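Local coordinates for PRD-containing transcription regulator (Lactobacillus casei, PDB 3NUF), which is probably a transcription regulator built on a PRD, the all-helical domain through which the sugar phosphotransferase system controls related bacterial regulators, at residues 100-103 against 104-107; 73-76 against 77-80. All coordinates share one frame; numbering follows the deposited sequence.

In the fold
Contacts 1 and 2 illustrate how local bonding at chain turns adapts to its surroundings. Both are surface contacts, their centres about 10 Å apart on the same side of the chain's centre, and both are tightened by backbone bonds from residue i+3 to residue i. Residues 100-107 turn the chain from helix 84-97 into helix 104-115, and include a buried charge, Glu104, paired with Arg64 of helix 48-67. Residues 73-80 lie farther out, in the loop between helices 48-67 and 84-97, where a molecule of 1,2-ethanediol, probably from the crystallisation liquor, lies against Asp75 and Thr77. The two meet through apolar packing, as Tyr106 of contact 1 lies against Pro76 and Phe79 of contact 2.

Contact 1: residues 100-103 against 104-107; sequences LEVA and EKYV
Ala103 meets Tyr106 twice: its methyl packs against the aromatic ring, CB to CE2 at 3.7 Å, and its carbonyl oxygen accepts the tyrosine amide, Tyr106 N to Ala103 O at 3.2 Å. One face of the Tyr106 ring is covered by Lys105, whose CG lies over the centre, 4.1 Å above the plane. The lysine's CG lies between its own backbone N and carbonyl carbon (chi1 71°), a torsion that lays the aliphatic chain over Val102 O, and the extended remainder runs alongside the valine side chain. Val102 O in turn accepts Lys105 N in a nearly straight bond of 3.0 Å.

Residues 101 to 104 form a type I beta turn, closed by Glu104 N bonded to Glu101 O, and this turn leads the chain into helix 104-115 of the PRD. Three successive i+3 to i bonds thus wind the backbone tightly. At Ala103 O a water also donates a bond and accepts one from Val107 N, bridging a gap too wide for the direct i+4 bond.

Glu104 is buried. With CG beside the backbone N (chi1 -68°), Glu104 passes CG close to Glu101 O; the bend at chi2 (-85°) then turns the carboxylate, crossing Leu100 at about a right angle, OE2 3.9 Å from Leu100 CD2. A second water links Glu104 OE2 to Glu101 N. In the next shell Arg64 NE forms a salt bridge with the same carboxylate oxygen, which would be expected to favour its ionised form, while Met61 and Val94 pack against the side chain from helices 48-67 and 84-97.

Contact 2: residues 73-76 against 77-80; sequences AVDP and TMFA. With EDO (1,2-ethanediol), chain C.
A single hydroxyl of 1,2-ethanediol, probably from the crystallisation liquor, sits at the junction of Asp75 and Thr77: atom O1 of the diol lies within hydrogen-bonding range of both carboxylate oxygens of Asp75 and of Thr77 OG1. Its one proton is not settled between acceptors, and very short approaches make the diol's exact position doubtful. Thr77 OG1 is 2.8 Å from Asp75 OD1, and its proton could go there or to the diol oxygen.

Asp75 OD1 also accepts Thr77 N at 3.0 Å, the donor standing 46° out of the carboxylate plane, which makes an Asx turn. With CG anti to the backbone N (chi1 179°), the aspartate swings its carboxylate beside its own carbonyl carbon, within range of the amide two residues on. Under the Asx turn the backbone coils as a short 3-10 segment: Met78 N bonds Asp75 O at 3.0 Å, and Phe79 N bonds Pro76 O at 2.9 Å. Met78, present as selenomethionine, lays its terminal CE against Asp75 CB.

Phe79 turns the edge of its ring to the same loop. The carbonyl oxygens of Asp75 and Pro76 both lie near the ring plane, and Asp75 O is 3.5 Å from Phe79 CD1. The Val74 and Phe79 side chains cross at about a right angle, with Val74 CG2 3.5 Å from Phe79 CE1. Outside the loop, the Phe79 ring meets that of Tyr106 and touches Ile110, which fastens the coil to helix 104-115.

With an alanine here in place of Asp75, the amide of Thr77 would probably lose its side-chain acceptor and the threonine hydroxyl be set free to turn. The chemistry implies a turn secured by its own carboxylate, with the diol probably an incidental guest at a polar corner on the surface.

Contact 1: residues 100-103 against 104-107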
# COMPACT_ATOMS: atom_id res chain seq x y z
N LEU A 100 -10.61 -5.57 -6.00
CA LEU A 100 -10.41 -5.91 -4.63
C LEU A 100 -11.61 -5.59 -3.80
O LEU A 100 -12.37 -4.68 -4.12
CB LEU A 100 -9.21 -5.17 -4.05
CG LEU A 100 -7.83 -5.62 -4.57
CD1 LEU A 100 -6.73 -4.68 -4.04
CD2 LEU A 100 -7.55 -7.08 -4.17
N GLU A 101 -11.74 -6.28 -2.67
CA GLU A 101 -12.77 -5.93 -1.73
C GLU A 101 -12.44 -4.69 -0.92
O GLU A 101 -11.28 -4.45 -0.59
CB GLU A 101 -13.01 -7.09 -0.77
CG GLU A 101 -13.41 -8.37 -1.50
CD GLU A 101 -14.65 -8.28 -2.37
OE1 GLU A 101 -15.65 -7.72 -1.83
OE2 GLU A 101 -14.66 -8.79 -3.54
N VAL A 102 -13.46 -3.90 -0.61
CA VAL A 102 -13.27 -2.66 0.12
C VAL A 102 -12.43 -2.87 1.38
O VAL A 102 -11.56 -2.06 1.69
CB VAL A 102 -14.64 -1.99 0.49
CG1 VAL A 102 -14.46 -0.81 1.46
CG2 VAL A 102 -15.34 -1.52 -0.78
N ALA A 103 -12.72 -3.92 2.12
CA ALA A 103 -12.09 -4.17 3.39
C ALA A 103 -10.61 -4.50 3.34
O ALA A 103 -9.99 -4.56 4.40
CB ALA A 103 -12.88 -5.27 4.15
N GLU A 104 -10.00 -4.63 2.18
CA GLU A 104 -8.56 -4.64 2.04
C GLU A 104 -7.99 -3.36 2.68
O GLU A 104 -6.81 -3.34 3.07
CB GLU A 104 -8.13 -4.70 0.61
CG GLU A 104 -8.42 -5.99 -0.13
CD GLU A 104 -7.38 -7.10 0.03
OE1 GLU A 104 -6.26 -6.88 0.58
OE2 GLU A 104 -7.70 -8.22 -0.46
N LYS A 105 -8.77 -2.29 2.77
CA LYS A 105 -8.23 -1.05 3.31
C LYS A 105 -7.75 -1.19 4.74
O LYS A 105 -6.89 -0.40 5.16
CB LYS A 105 -9.26 0.08 3.20
CG LYS A 105 -10.44 -0.02 4.11
CD LYS A 105 -11.47 1.10 3.89
CE LYS A 105 -12.67 0.92 4.73
NZ LYS A 105 -13.68 2.08 4.59
N TYR A 106 -8.33 -2.08 5.53
CA TYR A 106 -7.97 -2.10 6.97
C TYR A 106 -6.54 -2.46 7.24
O TYR A 106 -5.78 -1.70 7.86
CB TYR A 106 -8.98 -2.96 7.73
CG TYR A 106 -10.41 -2.48 7.65
CD1 TYR A 106 -10.73 -1.22 8.13
CD2 TYR A 106 -11.42 -3.24 7.06
CE1 TYR A 106 -12.01 -0.77 8.03
CE2 TYR A 106 -12.69 -2.79 6.95
CZ TYR A 106 -13.00 -1.55 7.42
OH TYR A 106 -14.28 -1.06 7.30
N VAL A 107 -6.11 -3.60 6.74
CA VAL A 107 -4.71 -4.01 6.97
C VAL A 107 -3.76 -2.99 6.32
O VAL A 107 -2.74 -2.61 6.90
CB VAL A 107 -4.45 -5.42 6.50
CG1 VAL A 107 -2.95 -5.75 6.40
CG2 VAL A 107 -5.13 -6.39 7.45
O HOH W 1 -10.00 -8.41 -1.84
O HOH W 2 -7.75 -5.64 5.51

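Contact 2: residues 73-76 against 77-80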
# COMPACT_ATOMS: atom_id res chain seq x y z
N ALA A 73 -9.35 -12.84 6.09
CA ALA A 73 -10.37 -12.55 7.05
C ALA A 73 -9.96 -11.37 7.90
O ALA A 73 -8.83 -11.33 8.42
CB ALA A 73 -10.60 -13.77 7.94
N VAL A 74 -10.89 -10.46 8.15
CA VAL A 74 -10.59 -9.22 8.89
C VAL A 74 -11.82 -8.82 9.73
O VAL A 74 -12.97 -9.09 9.33
CB VAL A 74 -10.15 -8.10 7.94
CG1 VAL A 74 -11.24 -7.70 6.99
CG2 VAL A 74 -9.60 -6.92 8.69
N ASP A 75 -11.56 -8.27 10.90
CA ASP A 75 -12.62 -7.77 11.78
C ASP A 75 -12.49 -6.22 11.84
O ASP A 75 -11.59 -5.70 12.48
CB ASP A 75 -12.52 -8.33 13.19
CG ASP A 75 -13.59 -7.79 14.10
OD1 ASP A 75 -14.33 -6.84 13.77
OD2 ASP A 75 -13.55 -8.25 15.27
N PRO A 76 -13.34 -5.53 11.09
CA PRO A 76 -13.21 -4.06 11.01
C PRO A 76 -13.22 -3.35 12.34
O PRO A 76 -12.59 -2.28 12.45
CB PRO A 76 -14.41 -3.65 10.15
CG PRO A 76 -14.63 -4.83 9.27
CD PRO A 76 -14.33 -6.02 10.14
N THR A 77 -13.87 -3.91 13.37
CA THR A 77 -13.90 -3.24 14.66
C THR A 77 -12.55 -3.09 15.26
O THR A 77 -12.34 -2.16 16.04
CB THR A 77 -14.84 -3.87 15.67
OG1 THR A 77 -14.37 -5.16 16.03
CG2 THR A 77 -16.23 -3.90 15.10
N MSE A 78 -11.61 -3.96 14.92
CA MSE A 78 -10.26 -3.84 15.42
C MSE A 78 -9.56 -2.59 14.93
O MSE A 78 -8.46 -2.25 15.44
CB MSE A 78 -9.40 -5.03 15.03
CG MSE A 78 -9.92 -6.35 15.60
SE MSE A 78 -8.76 -7.82 15.29
CE MSE A 78 -9.89 -9.34 15.79
N PHE A 79 -10.12 -1.92 13.92
CA PHE A 79 -9.46 -0.75 13.29
C PHE A 79 -10.18 0.54 13.64
O PHE A 79 -9.95 1.56 13.03
CB PHE A 79 -9.40 -1.00 11.75
CG PHE A 79 -8.61 -2.20 11.38
CD1 PHE A 79 -9.20 -3.46 11.39
CD2 PHE A 79 -7.29 -2.10 10.96
CE1 PHE A 79 -8.46 -4.60 11.07
CE2 PHE A 79 -6.56 -3.24 10.63
CZ PHE A 79 -7.13 -4.49 10.71
N ALA A 80 -11.04 0.50 14.66
CA ALA A 80 -11.85 1.64 15.05
C ALA A 80 -11.01 2.84 15.36
O ALA A 80 -11.47 3.95 15.12
CB ALA A 80 -12.66 1.27 16.32
C1 EDO C . -15.65 -8.22 17.03
O1 EDO C . -15.77 -7.24 16.07
C2 EDO C . -16.39 -9.40 16.51
O2 EDO C . -17.59 -9.63 17.26